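Local coordinates for protein (2Z,6E)-hedycaryol synthase (Kitasatospora setae, PDB 4MC8) that catalyses the magnesium-dependent 1,11-cyclisation of (2E,6E)-farnesyl diphosphate, with addition of water, to the sesquiterpene alcohol (2Z,6E)-hedycaryol, at residues A214-L219 against A301-Q306; L219-F224 against L307-S312. One frame throughout, in Å; residues are numbered along the deposited sequence.

Interaction 1. Residues A214-L219 against A301-Q306; sequences ALHIAL and ANLSGQ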
# COMPACT_ATOMS: atom_id res chain seq x y z
N ALA A 214 -1.21 -7.26 4.15
CA ALA A 214 -1.60 -5.86 4.36
C ALA A 214 -1.75 -5.50 5.85
O ALA A 214 -1.23 -4.47 6.29
CB ALA A 214 -2.89 -5.54 3.59
N LEU A 215 -2.43 -6.36 6.61
CA LEU A 215 -2.65 -6.11 8.04
C LEU A 215 -1.36 -6.18 8.86
O LEU A 215 -1.17 -5.38 9.78
CB LEU A 215 -3.74 -7.04 8.61
CG LEU A 215 -5.16 -6.71 8.12
CD1 LEU A 215 -6.20 -7.66 8.70
CD2 LEU A 215 -5.51 -5.25 8.42
N HIS A 216 -0.47 -7.11 8.53
CA HIS A 216 0.82 -7.22 9.24
C HIS A 216 1.58 -5.89 9.12
O HIS A 216 2.08 -5.34 10.11
CB HIS A 216 1.65 -8.39 8.68
CG HIS A 216 2.91 -8.66 9.43
ND1 HIS A 216 4.05 -7.89 9.29
CD2 HIS A 216 3.22 -9.64 10.31
CE1 HIS A 216 5.00 -8.38 10.08
NE2 HIS A 216 4.53 -9.44 10.70
N ILE A 217 1.63 -5.36 7.89
CA ILE A 217 2.34 -4.11 7.62
C ILE A 217 1.65 -2.92 8.29
O ILE A 217 2.31 -2.07 8.90
CB ILE A 217 2.47 -3.90 6.10
CG1 ILE A 217 3.46 -4.92 5.50
CG2 ILE A 217 2.85 -2.46 5.76
CD1 ILE A 217 3.27 -5.05 3.98
N ALA A 218 0.32 -2.86 8.21
CA ALA A 218 -0.45 -1.78 8.83
C ALA A 218 -0.27 -1.73 10.35
O ALA A 218 -0.11 -0.64 10.92
CB ALA A 218 -1.92 -1.91 8.46
N LEU A 219 -0.30 -2.90 11.00
CA LEU A 219 -0.26 -2.99 12.45
C LEU A 219 1.13 -2.65 12.96
O LEU A 219 1.26 -1.99 13.99
CB LEU A 219 -0.69 -4.38 12.95
CG LEU A 219 -2.17 -4.74 12.75
CD1 LEU A 219 -2.41 -6.20 13.09
CD2 LEU A 219 -3.08 -3.84 13.57
N ALA A 301 8.19 -10.78 0.95
CA ALA A 301 9.41 -9.98 1.06
C ALA A 301 9.14 -8.58 1.64
O ALA A 301 9.93 -8.10 2.44
CB ALA A 301 10.08 -9.86 -0.31
N ASN A 302 8.04 -7.94 1.22
CA ASN A 302 7.60 -6.66 1.78
C ASN A 302 7.55 -6.62 3.31
O ASN A 302 7.84 -5.59 3.93
CB ASN A 302 6.19 -6.27 1.23
CG ASN A 302 6.25 -5.62 -0.14
OD1 ASN A 302 5.66 -4.55 -0.35
ND2 ASN A 302 6.93 -6.26 -1.09
N LEU A 303 7.19 -7.74 3.93
CA LEU A 303 7.09 -7.78 5.40
C LEU A 303 8.46 -7.63 6.09
O LEU A 303 8.51 -7.06 7.18
CB LEU A 303 6.32 -9.02 5.89
CG LEU A 303 4.78 -8.97 5.89
CD1 LEU A 303 4.19 -8.68 4.50
CD2 LEU A 303 4.19 -10.24 6.49
N SER A 304 9.55 -8.13 5.48
CA SER A 304 10.91 -7.87 6.00
C SER A 304 11.43 -6.49 5.57
O SER A 304 12.09 -5.79 6.35
CB SER A 304 11.91 -8.96 5.59
OG SER A 304 11.50 -10.23 6.09
N GLY A 305 11.14 -6.11 4.33
CA GLY A 305 11.51 -4.80 3.80
C GLY A 305 11.04 -3.61 4.64
O GLY A 305 11.78 -2.64 4.80
N GLN A 306 9.82 -3.71 5.18
CA GLN A 306 9.24 -2.64 6.01
C GLN A 306 10.12 -2.34 7.20
O GLN A 306 10.28 -1.18 7.60
CB GLN A 306 7.86 -3.04 6.52
CG GLN A 306 7.23 -1.98 7.42
CD GLN A 306 5.94 -2.42 8.05
OE1 GLN A 306 5.69 -3.62 8.25
NE2 GLN A 306 5.10 -1.44 8.40
O HOH W 1 6.25 -6.12 8.32

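Interaction 2. Residues L219-F224 against L307-S312; sequences LVNDVF and LVWHSS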
# COMPACT_ATOMS: atom_id res chain seq x y z
N LEU A 219 -0.30 -2.90 11.00
CA LEU A 219 -0.26 -2.99 12.45
C LEU A 219 1.13 -2.65 12.96
O LEU A 219 1.26 -1.99 13.99
CB LEU A 219 -0.69 -4.38 12.95
CG LEU A 219 -2.17 -4.74 12.75
CD1 LEU A 219 -2.41 -6.20 13.09
CD2 LEU A 219 -3.08 -3.84 13.57
N VAL A 220 2.16 -3.08 12.22
CA VAL A 220 3.55 -2.66 12.49
C VAL A 220 3.66 -1.13 12.36
O VAL A 220 4.29 -0.47 13.18
CB VAL A 220 4.56 -3.41 11.59
CG1 VAL A 220 5.95 -2.76 11.63
CG2 VAL A 220 4.65 -4.88 11.97
N ASN A 221 3.00 -0.56 11.35
CA ASN A 221 2.91 0.90 11.18
C ASN A 221 2.22 1.62 12.34
O ASN A 221 2.66 2.70 12.74
CB ASN A 221 2.25 1.27 9.86
CG ASN A 221 3.23 1.25 8.71
OD1 ASN A 221 2.85 1.12 7.55
ND2 ASN A 221 4.52 1.36 9.02
N ASP A 222 1.15 1.03 12.86
CA ASP A 222 0.44 1.58 14.01
C ASP A 222 1.36 1.67 15.24
O ASP A 222 1.32 2.67 15.96
CB ASP A 222 -0.80 0.74 14.34
CG ASP A 222 -1.93 0.94 13.33
OD1 ASP A 222 -1.75 1.68 12.34
OD2 ASP A 222 -3.01 0.33 13.53
N VAL A 223 2.17 0.63 15.47
CA VAL A 223 3.12 0.62 16.59
C VAL A 223 4.21 1.68 16.43
O VAL A 223 4.51 2.40 17.37
CB VAL A 223 3.75 -0.77 16.84
CG1 VAL A 223 4.75 -0.71 17.98
CG2 VAL A 223 2.67 -1.79 17.19
N PHE A 224 4.80 1.77 15.24
CA PHE A 224 5.81 2.79 14.96
C PHE A 224 5.23 4.21 15.00
O PHE A 224 5.95 5.16 15.28
CB PHE A 224 6.50 2.53 13.61
CG PHE A 224 7.59 1.49 13.65
CD1 PHE A 224 7.28 0.14 13.49
CD2 PHE A 224 8.91 1.86 13.84
CE1 PHE A 224 8.28 -0.83 13.53
CE2 PHE A 224 9.92 0.90 13.87
CZ PHE A 224 9.60 -0.44 13.72
N LEU A 307 10.68 -3.40 7.78
CA LEU A 307 11.43 -3.26 9.02
C LEU A 307 12.68 -2.40 8.77
O LEU A 307 13.01 -1.51 9.57
CB LEU A 307 11.80 -4.64 9.57
CG LEU A 307 10.95 -5.25 10.71
CD1 LEU A 307 9.51 -4.77 10.76
CD2 LEU A 307 11.02 -6.78 10.71
N VAL A 308 13.33 -2.64 7.64
CA VAL A 308 14.60 -1.98 7.33
C VAL A 308 14.35 -0.56 6.85
O VAL A 308 15.13 0.34 7.15
CB VAL A 308 15.44 -2.82 6.35
CG1 VAL A 308 16.65 -2.03 5.85
CG2 VAL A 308 15.92 -4.10 7.03
N TRP A 309 13.24 -0.37 6.13
CA TRP A 309 12.77 0.95 5.73
C TRP A 309 12.51 1.87 6.93
O TRP A 309 12.90 3.04 6.90
CB TRP A 309 11.52 0.83 4.85
CG TRP A 309 10.89 2.14 4.48
CD1 TRP A 309 11.40 3.10 3.66
CD2 TRP A 309 9.62 2.63 4.94
NE1 TRP A 309 10.53 4.16 3.57
CE2 TRP A 309 9.43 3.90 4.34
CE3 TRP A 309 8.62 2.13 5.79
CZ2 TRP A 309 8.27 4.68 4.57
CZ3 TRP A 309 7.48 2.89 6.01
CH2 TRP A 309 7.31 4.15 5.40
N HIS A 310 11.87 1.35 7.97
CA HIS A 310 11.63 2.15 9.18
C HIS A 310 12.92 2.54 9.86
O HIS A 310 13.09 3.69 10.25
CB HIS A 310 10.72 1.42 10.17
CG HIS A 310 9.28 1.76 10.01
ND1 HIS A 310 8.36 0.86 9.53
CD2 HIS A 310 8.60 2.91 10.24
CE1 HIS A 310 7.17 1.43 9.48
NE2 HIS A 310 7.29 2.68 9.91
N SER A 311 13.82 1.57 9.98
CA SER A 311 15.15 1.77 10.57
C SER A 311 15.99 2.80 9.79
O SER A 311 16.79 3.53 10.38
CB SER A 311 15.88 0.43 10.64
OG SER A 311 17.19 0.58 11.14
N SER A 312 15.79 2.85 8.47
CA SER A 312 16.51 3.78 7.59
C SER A 312 16.04 5.23 7.70
O SER A 312 16.85 6.15 7.60
CB SER A 312 16.38 3.32 6.13
OG SER A 312 17.06 2.10 5.92

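Interaction 1. Residues A214-L219 against A301-Q306
Ile217 and Leu303, whose CA atoms lie 6.4 Å apart, meet through their outer methyls, Ile217 CD1 against Leu303 CD1 at 3.8 Å, with the two side chains nearly at right angles. The other branch of Leu303 serves a different neighbour: CD2 rests over one face of the His216 imidazole, 3.8 Å from the ring centroid and displaced toward the rim, a CH-pi contact. With CG anti to the backbone N (chi1 -174°), the imidazole of His216 reaches out toward helix 286-312. The segments 214-219 and 301-306, on helices 204-225 and 286-312, run almost parallel, 7° apart, inside the all-helical class I terpene synthase fold, and Met181 and Trp185 of helix 181-188 pack on Ile217. Gln306 bridges the helices with an extended side chain. Its NE2 donates to the backbone O of Ile217 (2.9 Å, N-H...O 156°), the donor tilted modestly from the carbonyl plane, while its amide crosses the isoleucine obliquely, OE1 near CG1 and NE2 near CG2. A water donates to Gln306 OE1 (2.6 Å) and Leu303 O (2.7 Å) and weakly accepts from His216 ND1, lying in the plane of that ring. A leucine in place of Gln306 would probably leave the Ile217 carbonyl without this donor and the water without one of its acceptors. Asn302 brings CB to Ile217 CD1, while its OD1 accepts from Trp185.

Interaction 2. Residues L219-F224 against L307-S312
Phe224, the fourth residue of the NXXXSXXXE motif of the terpene synthase fold, which presumably binds magnesium, stacks face to face on His310 between helices 204-225 and 286-312. The ring centroids are 4.1 Å apart and the planes are inclined by 13°. Phe224 CG sits over the centre of the imidazole, while His310 CG lies above the rim of the phenyl ring, and each residue also sets its CB over the other's ring in a CH-pi contact. With CG anti to its carbonyl carbon (chi1 -81°), Phe224 turns its ring to meet the histidine. Trp309 CZ3 lies over the opposite face of the imidazole, 3.7 Å from its plane, so the histidine is held between two aromatic residues. Asn221, probably a magnesium ligand, also lies beside His310, but its modelled contact there is doubtful. The neighbouring Asp222 points elsewhere, pairing with Arg175, itself a probable substrate ligand. The axes of the two segments are 11.9 Å apart at closest approach and inclined by 21°, and the contacts run through side chains. Elsewhere in the contact, Val220 CG1 just reaches Leu307 CD1 at 4.2 Å, the two side chains crossing at about a right angle.

Overall arrangement
From the N terminus, after ten earlier helices, the chain reaches helix 204-225, supplying 214-219 to interaction 1 and then 219-224 to interaction 2, with Leu219 common to both segments. After helices 238-246 and 250-281 it returns through helix 286-312, where 301-306 closes a loop of 81 intervening residues and 307-312 one of 82. The contacts cross rather than nest, as expected for two helices running in the same direction. Their centres are about 8 Å apart, and Gln306 OE1 touches Val220 CG1 where they adjoin. Interaction 1 lies buried in the helical bundle; interaction 2 carries the same helix pair outward to the presumed metal-binding motif near the surface.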